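Local atomic coordinates of purine nucleoside phosphorylase (Anopheles gambiae, PDB entry 2P4S), a protein that catalyses the phosphorolysis of inosine, guanosine and their 2'-deoxy forms to the free purine base and pentose 1-phosphate in purine salvage. Residues L216-I221 with L272-Y277; F245-T250 with E309-R314. All coordinates share one frame; numbering follows the deposited sequence.

Interaction 1 of 2, residues L216-I221 with L272-Y277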
loop_
_atom_site.group_PDB
_atom_site.type_symbol
_atom_site.label_atom_id
_atom_site.label_comp_id
_atom_site.label_asym_id
_atom_site.label_seq_id
_atom_site.Cartn_x
_atom_site.Cartn_y
_atom_site.Cartn_z
ATOM N N LEU A 216 -7.434 -24.672 -0.326
ATOM C CA LEU A 216 -6.128 -24.664 -1.004
ATOM C C LEU A 216 -5.892 -23.295 -1.610
ATOM O O LEU A 216 -6.753 -22.722 -2.262
ATOM C CB LEU A 216 -6.015 -25.697 -2.126
ATOM C CG LEU A 216 -6.455 -27.114 -1.721
ATOM C CD1 LEU A 216 -6.477 -28.051 -2.904
ATOM C CD2 LEU A 216 -5.636 -27.667 -0.512
ATOM N N ILE A 217 -4.687 -22.792 -1.415
ATOM C CA ILE A 217 -4.313 -21.550 -2.032
ATOM C C ILE A 217 -3.778 -21.892 -3.404
ATOM O O ILE A 217 -2.794 -22.626 -3.555
ATOM C CB ILE A 217 -3.338 -20.725 -1.146
ATOM C CG1 ILE A 217 -3.943 -20.557 0.262
ATOM C CG2 ILE A 217 -2.993 -19.370 -1.851
ATOM C CD1 ILE A 217 -3.053 -19.766 1.291
ATOM N N LYS A 218 -4.491 -21.398 -4.404
ATOM C CA LYS A 218 -4.106 -21.591 -5.762
ATOM C C LYS A 218 -3.274 -20.381 -6.204
ATOM O O LYS A 218 -2.423 -20.495 -7.086
ATOM C CB LYS A 218 -5.367 -21.754 -6.628
ATOM C CG LYS A 218 -5.066 -21.894 -8.113
ATOM C CD LYS A 218 -6.350 -22.083 -8.972
ATOM C CE LYS A 218 -5.964 -22.639 -10.369
ATOM N NZ LYS A 218 -7.274 -22.755 -11.188
ATOM N N ASP A 219 -3.544 -19.220 -5.599
ATOM C CA ASP A 219 -2.881 -18.001 -5.974
ATOM C C ASP A 219 -3.096 -16.964 -4.887
ATOM O O ASP A 219 -3.913 -17.168 -3.996
ATOM C CB ASP A 219 -3.433 -17.477 -7.319
ATOM C CG ASP A 219 -2.380 -16.699 -8.110
ATOM O OD1 ASP A 219 -1.281 -16.415 -7.549
ATOM O OD2 ASP A 219 -2.653 -16.343 -9.261
ATOM N N HIS A 220 -2.353 -15.874 -4.948
ATOM C CA HIS A 220 -2.589 -14.777 -4.030
ATOM C C HIS A 220 -2.541 -13.418 -4.779
ATOM O O HIS A 220 -2.110 -13.322 -5.926
ATOM C CB HIS A 220 -1.593 -14.827 -2.825
ATOM C CG HIS A 220 -0.170 -14.548 -3.196
ATOM N ND1 HIS A 220 0.877 -15.354 -2.800
ATOM C CD2 HIS A 220 0.375 -13.568 -3.953
ATOM C CE1 HIS A 220 2.006 -14.860 -3.282
ATOM N NE2 HIS A 220 1.728 -13.773 -3.978
ATOM N N ILE A 221 -3.003 -12.377 -4.099
ATOM C CA ILE A 221 -2.884 -11.010 -4.581
ATOM C C ILE A 221 -2.110 -10.346 -3.461
ATOM O O ILE A 221 -2.615 -10.276 -2.320
ATOM C CB ILE A 221 -4.276 -10.309 -4.794
ATOM C CG1 ILE A 221 -5.009 -10.900 -6.018
ATOM C CG2 ILE A 221 -4.048 -8.792 -5.040
ATOM C CD1 ILE A 221 -6.556 -10.614 -6.125
ATOM N N LEU A 272 -13.532 -29.037 1.119
ATOM C CA LEU A 272 -12.330 -28.588 0.461
ATOM C C LEU A 272 -12.650 -27.562 -0.639
ATOM O O LEU A 272 -13.451 -27.823 -1.513
ATOM C CB LEU A 272 -11.533 -29.755 -0.139
ATOM C CG LEU A 272 -10.098 -29.387 -0.542
ATOM C CD1 LEU A 272 -9.206 -29.336 0.732
ATOM C CD2 LEU A 272 -9.532 -30.327 -1.580
ATOM N N ARG A 273 -11.983 -26.405 -0.585
ATOM C CA ARG A 273 -12.136 -25.389 -1.583
ATOM C C ARG A 273 -10.765 -25.162 -2.202
ATOM O O ARG A 273 -9.740 -25.702 -1.726
ATOM C CB ARG A 273 -12.633 -24.057 -0.946
ATOM C CG ARG A 273 -13.837 -24.176 -0.034
ATOM C CD ARG A 273 -15.119 -24.426 -0.868
ATOM N NE ARG A 273 -16.253 -24.712 0.005
ATOM C CZ ARG A 273 -17.507 -24.871 -0.429
ATOM N NH1 ARG A 273 -17.811 -24.748 -1.736
ATOM N NH2 ARG A 273 -18.452 -25.135 0.455
ATOM N N GLU A 274 -10.744 -24.282 -3.179
ATOM C CA GLU A 274 -9.511 -23.865 -3.822
ATOM C C GLU A 274 -9.698 -22.438 -4.329
ATOM O O GLU A 274 -10.633 -22.175 -5.068
ATOM C CB GLU A 274 -9.205 -24.753 -4.991
ATOM C CG GLU A 274 -7.836 -24.450 -5.565
ATOM C CD GLU A 274 -7.494 -25.308 -6.785
ATOM O OE1 GLU A 274 -8.401 -25.607 -7.616
ATOM O OE2 GLU A 274 -6.299 -25.682 -6.893
ATOM N N GLY A 275 -8.810 -21.519 -3.961
ATOM C CA GLY A 275 -8.995 -20.160 -4.444
ATOM C C GLY A 275 -7.880 -19.245 -4.042
ATOM O O GLY A 275 -6.755 -19.686 -3.848
ATOM N N VAL A 276 -8.194 -17.948 -4.019
ATOM C CA VAL A 276 -7.205 -16.883 -3.995
ATOM C C VAL A 276 -7.160 -16.274 -2.600
ATOM O O VAL A 276 -8.210 -15.889 -2.032
ATOM C CB VAL A 276 -7.500 -15.819 -5.134
ATOM C CG1 VAL A 276 -6.525 -14.600 -5.080
ATOM C CG2 VAL A 276 -7.550 -16.500 -6.599
ATOM N N TYR A 277 -5.931 -16.111 -2.064
ATOM C CA TYR A 277 -5.747 -15.633 -0.661
ATOM C C TYR A 277 -5.144 -14.250 -0.722
ATOM O O TYR A 277 -4.442 -13.952 -1.668
ATOM C CB TYR A 277 -4.872 -16.600 0.116
ATOM C CG TYR A 277 -4.378 -16.103 1.450
ATOM C CD1 TYR A 277 -5.111 -16.346 2.624
ATOM C CD2 TYR A 277 -3.126 -15.465 1.567
ATOM C CE1 TYR A 277 -4.651 -15.921 3.862
ATOM C CE2 TYR A 277 -2.653 -15.040 2.809
ATOM C CZ TYR A 277 -3.410 -15.279 3.948
ATOM O OH TYR A 277 -2.933 -14.874 5.176
HETATM O O HOH W 1 -9.456 -24.139 -9.737
HETATM O O HOH W 2 -6.989 -25.876 -10.405
#

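Interaction 2 of 2, residues F245-T250 with E309-R314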
loop_
_atom_site.group_PDB
_atom_site.type_symbol
_atom_site.label_atom_id
_atom_site.label_comp_id
_atom_site.label_asym_id
_atom_site.label_seq_id
_atom_site.Cartn_x
_atom_site.Cartn_y
_atom_site.Cartn_z
ATOM N N PHE A 245 12.209 -12.716 -10.462
ATOM C CA PHE A 245 11.708 -14.058 -10.814
ATOM C C PHE A 245 10.200 -13.995 -11.018
ATOM O O PHE A 245 9.526 -13.040 -10.538
ATOM C CB PHE A 245 12.085 -15.101 -9.750
ATOM C CG PHE A 245 11.525 -14.796 -8.371
ATOM C CD1 PHE A 245 10.330 -15.395 -7.942
ATOM C CD2 PHE A 245 12.195 -13.919 -7.505
ATOM C CE1 PHE A 245 9.799 -15.075 -6.686
ATOM C CE2 PHE A 245 11.688 -13.612 -6.236
ATOM C CZ PHE A 245 10.490 -14.178 -5.820
ATOM N N GLY A 246 9.679 -15.014 -11.707
ATOM C CA GLY A 246 8.256 -15.083 -12.059
ATOM C C GLY A 246 7.482 -15.879 -11.030
ATOM O O GLY A 246 8.047 -16.759 -10.356
ATOM N N MET A 247 6.176 -15.623 -10.935
ATOM C CA MET A 247 5.334 -16.276 -9.893
ATOM C C MET A 247 4.518 -17.487 -10.377
ATOM O O MET A 247 3.801 -18.110 -9.590
ATOM C CB MET A 247 4.420 -15.221 -9.239
ATOM C CG MET A 247 5.211 -14.149 -8.448
ATOM S SD MET A 247 6.097 -14.893 -7.058
ATOM C CE MET A 247 4.760 -15.422 -5.993
ATOM N N ALA A 248 4.645 -17.849 -11.653
ATOM C CA ALA A 248 3.848 -18.939 -12.212
ATOM C C ALA A 248 4.083 -20.250 -11.452
ATOM O O ALA A 248 5.226 -20.631 -11.208
ATOM C CB ALA A 248 4.131 -19.140 -13.689
ATOM N N ASN A 249 2.977 -20.926 -11.101
ATOM C CA ASN A 249 3.002 -22.185 -10.347
ATOM C C ASN A 249 3.695 -22.081 -8.995
ATOM O O ASN A 249 4.235 -23.063 -8.499
ATOM C CB ASN A 249 3.612 -23.322 -11.182
ATOM C CG ASN A 249 2.989 -23.417 -12.576
ATOM O OD1 ASN A 249 1.771 -23.261 -12.753
ATOM N ND2 ASN A 249 3.832 -23.611 -13.569
ATOM N N THR A 250 3.655 -20.904 -8.381
ATOM C CA THR A 250 4.174 -20.709 -7.010
ATOM C C THR A 250 3.507 -21.663 -6.061
ATOM O O THR A 250 4.186 -22.307 -5.244
ATOM C CB THR A 250 3.932 -19.262 -6.541
ATOM O OG1 THR A 250 4.805 -18.399 -7.265
ATOM C CG2 THR A 250 4.148 -19.078 -5.048
ATOM N N GLU A 309 6.091 -15.074 3.302
ATOM C CA GLU A 309 6.762 -16.365 3.509
ATOM C C GLU A 309 6.904 -17.189 2.195
ATOM O O GLU A 309 7.976 -17.748 1.883
ATOM C CB GLU A 309 5.984 -17.184 4.564
ATOM C CG GLU A 309 5.957 -16.554 5.959
ATOM C CD GLU A 309 4.725 -16.956 6.774
ATOM O OE1 GLU A 309 3.938 -17.813 6.315
ATOM O OE2 GLU A 309 4.538 -16.428 7.896
ATOM N N ILE A 310 5.792 -17.321 1.476
ATOM C CA ILE A 310 5.774 -17.936 0.152
ATOM C C ILE A 310 6.705 -17.253 -0.847
ATOM O O ILE A 310 7.403 -17.918 -1.570
ATOM C CB ILE A 310 4.303 -18.013 -0.405
ATOM C CG1 ILE A 310 3.443 -18.922 0.515
ATOM C CG2 ILE A 310 4.300 -18.524 -1.853
ATOM C CD1 ILE A 310 3.694 -20.478 0.343
ATOM N N ILE A 311 6.737 -15.927 -0.885
ATOM C CA ILE A 311 7.607 -15.216 -1.818
ATOM C C ILE A 311 9.095 -15.468 -1.507
ATOM O O ILE A 311 9.938 -15.669 -2.407
ATOM C CB ILE A 311 7.278 -13.704 -1.767
ATOM C CG1 ILE A 311 5.956 -13.425 -2.480
ATOM C CG2 ILE A 311 8.370 -12.845 -2.377
ATOM C CD1 ILE A 311 5.553 -11.930 -2.445
ATOM N N THR A 312 9.419 -15.455 -0.221
ATOM C CA THR A 312 10.773 -15.826 0.230
ATOM C C THR A 312 11.126 -17.277 -0.145
ATOM O O THR A 312 12.225 -17.550 -0.574
ATOM C CB THR A 312 10.889 -15.599 1.748
ATOM O OG1 THR A 312 10.550 -14.222 2.037
ATOM C CG2 THR A 312 12.291 -15.918 2.230
ATOM N N ALA A 313 10.191 -18.203 0.030
ATOM C CA ALA A 313 10.393 -19.599 -0.338
ATOM C C ALA A 313 10.688 -19.749 -1.829
ATOM O O ALA A 313 11.609 -20.445 -2.218
ATOM C CB ALA A 313 9.197 -20.424 0.033
ATOM N N ARG A 314 9.908 -19.072 -2.656
ATOM C CA ARG A 314 10.036 -19.150 -4.114
ATOM C C ARG A 314 11.353 -18.564 -4.526
ATOM O O ARG A 314 12.009 -19.091 -5.390
ATOM C CB ARG A 314 8.878 -18.378 -4.805
ATOM C CG ARG A 314 7.539 -19.092 -4.663
ATOM C CD ARG A 314 7.681 -20.598 -5.047
ATOM N NE ARG A 314 7.724 -20.736 -6.494
ATOM C CZ ARG A 314 8.296 -21.737 -7.164
ATOM N NH1 ARG A 314 8.920 -22.721 -6.505
ATOM N NH2 ARG A 314 8.252 -21.727 -8.512
HETATM O O HOH W 3 7.419 -19.485 -9.467
#

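Interaction 1 of 2, residues L216-I221 with L272-Y277
Leu216-Ile221 and Leu272-Tyr277 pair as parallel strands with axes 19° apart, joined by five backbone hydrogen bonds and broken by a beta bulge where the register slips by one residue between Ile217 and Asp219. Lys218 is the extra residue: its N gives a nearly straight bond to Gly275 O (2.9 Å, 173°), after which Tyr277 N turns to Asp219 O (3.0 Å). On the face of Leu216 and Glu274, Leu216 CD1 meets Leu272 CD2 at 4.0 Å, with the other methyl of each leucine also in touch. Lys218, with CG anti to the backbone N (chi1 177°) and the chain extended beyond it, runs obliquely past the equally extended Glu274, methylene against methylene. The charged ends do not touch; water 1 bridges them, accepting from Lys218 NZ and donating to Glu274 OE1 (2.8 Å), and a second water repeats the link with a weak lysine bond. The same carboxylate oxygen makes a salt bridge with Lys260. Farther along, Val276 CG1 packs on Ile221 CG1 at 4.1 Å. On the other face the CD1 of Ile217 lies 3.8 Å from Tyr277 CB, near the root of the ring. The tyrosine hydroxyl is hydrogen-bonded to the backbone N of Ser305, a phosphate-binding residue, consistent with Tyr277 being a second-shell residue of the phosphate site. His220 instead turns its ring from the partner strand, ND1 bonded to Tyr251. Asp219 OD1 accepts from His220 N from above the carboxylate plane, and OD2 is bonded by Tyr334 and Ala289 of the second subunit. The pair is flanked by strand 319-329 beside 214-221 and strand 301-303 beside 272-279, with helix 253-265 packed over Leu216, Leu272 and Glu274.

Interaction 2 of 2, residues F245-T250 with E309-R314
Thr250 and Arg314 run antiparallel alongside one another, bringing the threonine methyl CG2 to 3.4 Å from Arg314 CG. That methyl also meets Ile310 CG2 at a modelled 3.2 Å, too short to be taken at face value. The other branch, OG1, turns back to Met247 O, which Thr250 N also reaches from the same face of the carbonyl plane, closing the type II beta turn Met247-Thr250. Arg314 is bent at chi2 (-49°) and chi3 (-77°), folding its guanidinium against the turn, with Asn249 O above one face. Water 3 sits in the guanidinium plane, beyond its rim, accepting from NH2 (2.6 Å) and donating to Gly246 O and Ala248 O; Arg314 NH1 bonds to Met318 O. Phe245, its CG between the backbone N and carbonyl carbon (chi1 60°), packs its ring on the aliphatic root of Arg314, CE1 3.9 Å from CB, and puts CZ near Ile311 CG2. Met247 CE reaches to 4.2 Å from Ile311 CG1. The arrangement is a beta turn docked on a helix through water and methyl packing, at the subunit interface of the homotrimer of this PNP/MTAP-family fold, where Ala248 N bonds to Glu338 of the second subunit.

Interactions 1 and 2 lie side by side, their centres about 14 Å apart, and meet where His220 CE1 of the strand packs on Met247 CE of the turn at 3.9 Å. Their segments alternate along the chain, so the 245-250 loop leaves the strand region to dock on helix 307-315 before the chain returns through 272-277. Interaction 1 is backbone pairing within the central sheet, with a buried face toward the phosphate site and a wetter lysine-glutamate edge. Interaction 2 has no direct hydrogen bond between its segments; a water and apolar contacts join loop to helix, again partly buried. Both border the second subunit.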